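Local atomic coordinates of putative fumarylpyruvate hydrolase (Burkholderia cenocepacia, PDB entry 4MAQ), a protein that is a putative hydrolase of the fumarylacetoacetate hydrolase (FAH) family with a mixed beta-sheet fold, present as two chains in its assembly. Residues B[87-92]-B[207-212]. Residues are numbered along the deposited sequence; the frame is centred on the assembly and turned at random. Where two conformers were deposited one is given.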
ATOM      1  N   HIS B  87     -18.120   0.695  -8.268  1.00  9.87           N
ATOM      2  CA  HIS B  87     -18.352   0.090  -6.947  1.00  9.38           C
ATOM      3  C   HIS B  87     -18.265  -1.422  -7.010  1.00  9.36           C
ATOM      4  O   HIS B  87     -18.703  -2.032  -7.984  1.00 10.55           O
ATOM      5  CB  HIS B  87     -19.760   0.447  -6.414  1.00  9.85           C
ATOM      6  CG  HIS B  87     -20.891   0.062  -7.338  1.00 10.06           C
ATOM      7  ND1 HIS B  87     -21.349  -1.238  -7.473  1.00 10.25           N
ATOM      8  CD2 HIS B  87     -21.641   0.809  -8.186  1.00 11.46           C
ATOM      9  CE1 HIS B  87     -22.351  -1.259  -8.345  1.00 10.93           C
ATOM     10  NE2 HIS B  87     -22.526  -0.033  -8.812  1.00 12.68           N
ATOM     11  N   GLU B  88     -17.732  -2.006  -5.941  1.00  9.73           N
ATOM     12  CA  GLU B  88     -17.800  -3.447  -5.703  0.50  9.20           C
ATOM     13  C   GLU B  88     -18.059  -3.685  -4.221  1.00  8.85           C
ATOM     14  O   GLU B  88     -17.172  -3.450  -3.383  1.00  9.41           O
ATOM     15  CB  GLU B  88     -16.500  -4.143  -6.105  0.50 10.98           C
ATOM     16  CG  GLU B  88     -16.246  -4.158  -7.594  0.50 12.58           C
ATOM     17  CD  GLU B  88     -14.833  -4.554  -7.905  0.50 15.08           C
ATOM     18  OE1 GLU B  88     -14.404  -5.611  -7.412  0.50 20.17           O
ATOM     19  OE2 GLU B  88     -14.147  -3.804  -8.612  0.50 14.97           O
ATOM     20  N   ILE B  89     -19.263  -4.157  -3.886  1.00  8.05           N
ATOM     21  CA  ILE B  89     -19.611  -4.480  -2.488  1.00  8.70           C
ATOM     22  C   ILE B  89     -18.850  -5.746  -2.026  1.00  7.92           C
ATOM     23  O   ILE B  89     -18.793  -6.735  -2.764  1.00  8.86           O
ATOM     24  CB  ILE B  89     -21.143  -4.714  -2.349  1.00 10.01           C
ATOM     25  CG1 ILE B  89     -21.565  -4.921  -0.892  1.00 11.19           C
ATOM     26  CG2 ILE B  89     -21.656  -5.879  -3.204  1.00 10.64           C
ATOM     27  CD1 ILE B  89     -21.550  -3.627  -0.138  1.00 11.92           C
ATOM     28  N   GLU B  90     -18.295  -5.728  -0.810  1.00  7.76           N
ATOM     29  CA  GLU B  90     -17.485  -6.866  -0.310  1.00  8.12           C
ATOM     30  C   GLU B  90     -17.635  -7.057   1.184  1.00  7.56           C
ATOM     31  O   GLU B  90     -17.727  -6.082   1.916  1.00  8.68           O
ATOM     32  CB  GLU B  90     -16.010  -6.664  -0.652  1.00  9.12           C
ATOM     33  CG  GLU B  90     -15.838  -6.306  -2.115  1.00 10.46           C
ATOM     34  CD  GLU B  90     -14.501  -6.598  -2.730  1.00 11.10           C
ATOM     35  OE1 GLU B  90     -13.656  -7.297  -2.148  1.00 12.03           O
ATOM     36  OE2 GLU B  90     -14.357  -6.130  -3.878  1.00 12.84           O
ATOM     37  N   LEU B  91     -17.579  -8.318   1.619  1.00  7.63           N
ATOM     38  CA  LEU B  91     -17.357  -8.651   3.023  1.00  7.64           C
ATOM     39  C   LEU B  91     -15.899  -8.351   3.389  1.00  7.47           C
ATOM     40  O   LEU B  91     -14.986  -8.794   2.706  1.00  8.37           O
ATOM     41  CB  LEU B  91     -17.686 -10.123   3.322  1.00  7.84           C
ATOM     42  CG  LEU B  91     -17.448 -10.547   4.769  1.00  8.28           C
ATOM     43  CD1 LEU B  91     -18.516  -9.971   5.679  1.00  9.49           C
ATOM     44  CD2 LEU B  91     -17.435 -12.065   4.865  1.00 10.31           C
ATOM     45  N   VAL B  92     -15.702  -7.582   4.457  1.00  7.13           N
ATOM     46  CA  VAL B  92     -14.359  -7.237   4.929  1.00  6.52           C
ATOM     47  C   VAL B  92     -14.052  -8.029   6.208  1.00  7.04           C
ATOM     48  O   VAL B  92     -14.861  -8.081   7.147  1.00  7.99           O
ATOM     49  CB  VAL B  92     -14.249  -5.733   5.208  1.00  7.62           C
ATOM     50  CG1 VAL B  92     -12.896  -5.386   5.842  1.00  8.91           C
ATOM     51  CG2 VAL B  92     -14.413  -4.946   3.906  1.00  9.84           C
ATOM     52  N   THR B 207     -12.911  -9.514   0.485  1.00  8.19           N
ATOM     53  CA  THR B 207     -13.008 -10.927   0.075  1.00  8.99           C
ATOM     54  C   THR B 207     -13.684 -11.175  -1.276  1.00 10.80           C
ATOM     55  O   THR B 207     -13.963 -12.329  -1.633  1.00 12.88           O
ATOM     56  CB  THR B 207     -13.707 -11.797   1.162  1.00  9.10           C
ATOM     57  OG1 THR B 207     -15.024 -11.293   1.442  1.00 10.33           O
ATOM     58  CG2 THR B 207     -12.901 -11.797   2.439  1.00 10.48           C
ATOM     59  N   GLY B 208     -13.943 -10.106  -2.031  1.00 10.81           N
ATOM     60  CA  GLY B 208     -14.482 -10.246  -3.380  1.00 12.15           C
ATOM     61  C   GLY B 208     -15.897  -9.730  -3.474  1.00 10.03           C
ATOM     62  O   GLY B 208     -16.505  -9.325  -2.481  1.00 10.53           O
ATOM     63  N   THR B 209     -16.435  -9.739  -4.682  1.00 10.77           N
ATOM     64  CA  THR B 209     -17.706  -9.077  -4.947  1.00 11.24           C
ATOM     65  C   THR B 209     -18.568  -9.920  -5.873  1.00 13.01           C
ATOM     66  O   THR B 209     -18.039 -10.562  -6.778  1.00 12.42           O
ATOM     67  CB  THR B 209     -17.437  -7.682  -5.569  1.00 10.60           C
ATOM     68  OG1 THR B 209     -18.608  -6.865  -5.477  1.00 11.38           O
ATOM     69  CG2 THR B 209     -17.008  -7.759  -7.035  1.00 11.27           C
ATOM     70  N   PRO B 210     -19.896  -9.914  -5.660  1.00 12.90           N
ATOM     71  CA  PRO B 210     -20.768 -10.608  -6.609  1.00 14.79           C
ATOM     72  C   PRO B 210     -20.901  -9.787  -7.901  1.00 13.89           C
ATOM     73  O   PRO B 210     -20.271  -8.745  -8.050  1.00 13.58           O
ATOM     74  CB  PRO B 210     -22.106 -10.657  -5.872  1.00 16.38           C
ATOM     75  CG  PRO B 210     -22.092  -9.471  -4.981  1.00 14.90           C
ATOM     76  CD  PRO B 210     -20.659  -9.322  -4.542  1.00 13.23           C
ATOM     77  N   ALA B 211     -21.681 -10.289  -8.850  1.00 15.90           N
ATOM     78  CA  ALA B 211     -21.879  -9.601 -10.118  1.00 16.06           C
ATOM     79  C   ALA B 211     -22.487  -8.209  -9.933  1.00 16.30           C
ATOM     80  O   ALA B 211     -23.073  -7.876  -8.890  1.00 16.18           O
ATOM     81  CB  ALA B 211     -22.754 -10.443 -11.041  1.00 19.24           C
ATOM     82  N   GLY B 212     -22.338  -7.397 -10.958  1.00 17.44           N
ATOM     83  CA  GLY B 212     -23.048  -6.127 -11.003  1.00 16.48           C
ATOM     84  C   GLY B 212     -22.194  -4.909 -10.730  1.00 16.73           C
ATOM     85  O   GLY B 212     -22.726  -3.805 -10.522  1.00 17.35           O
TER
HETATM   86  O   HOH W   1     -17.205 -10.638  -0.186  1.00 10.12           O
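Thr207 to Gly212 run roughly antiparallel to strand residues His87 to Leu91, their end-to-end directions 141° apart, with the CA atoms of Glu90 and Thr209 5.1 Å from each other. In this mixed sheet of the FAH fold, strands 204-206 and 214-216 both pair antiparallel with strand 85-95, and residues 207-212 make up most of the connection between them, held largely by side chains. At one end Leu91 O accepts two bonds from a single residue: Thr207 N approaches almost head-on to the carbonyl (168° at O), whereas Thr207 OG1 comes in from an angle, 2.8 Å from Leu91 O. Beside them a water bridges the two segments, accepting from Leu91 N and donating to Gly208 O and Thr207 OG1. The side chain of buried Glu90 lies along the Gly208 carbonyl, and Gly208 N reaches Glu90 OE1 at 2.8 Å from above the carboxylate plane. In Thr209 the hydroxyl is turned opposite the backbone N (chi1 -163°), which directs OG1 to Ile89 O at 2.7 Å; Gln175 donates to the same hydroxyl and also accepts from Ile89 N and His87 ND1. The Thr209 and Glu88 side chains cross at about a right angle, with Thr209 CG2 against Glu88 CG and OE1. On the Ile89 side chain, CG2 meets the proline ring, 3.8 Å from Pro210 CD.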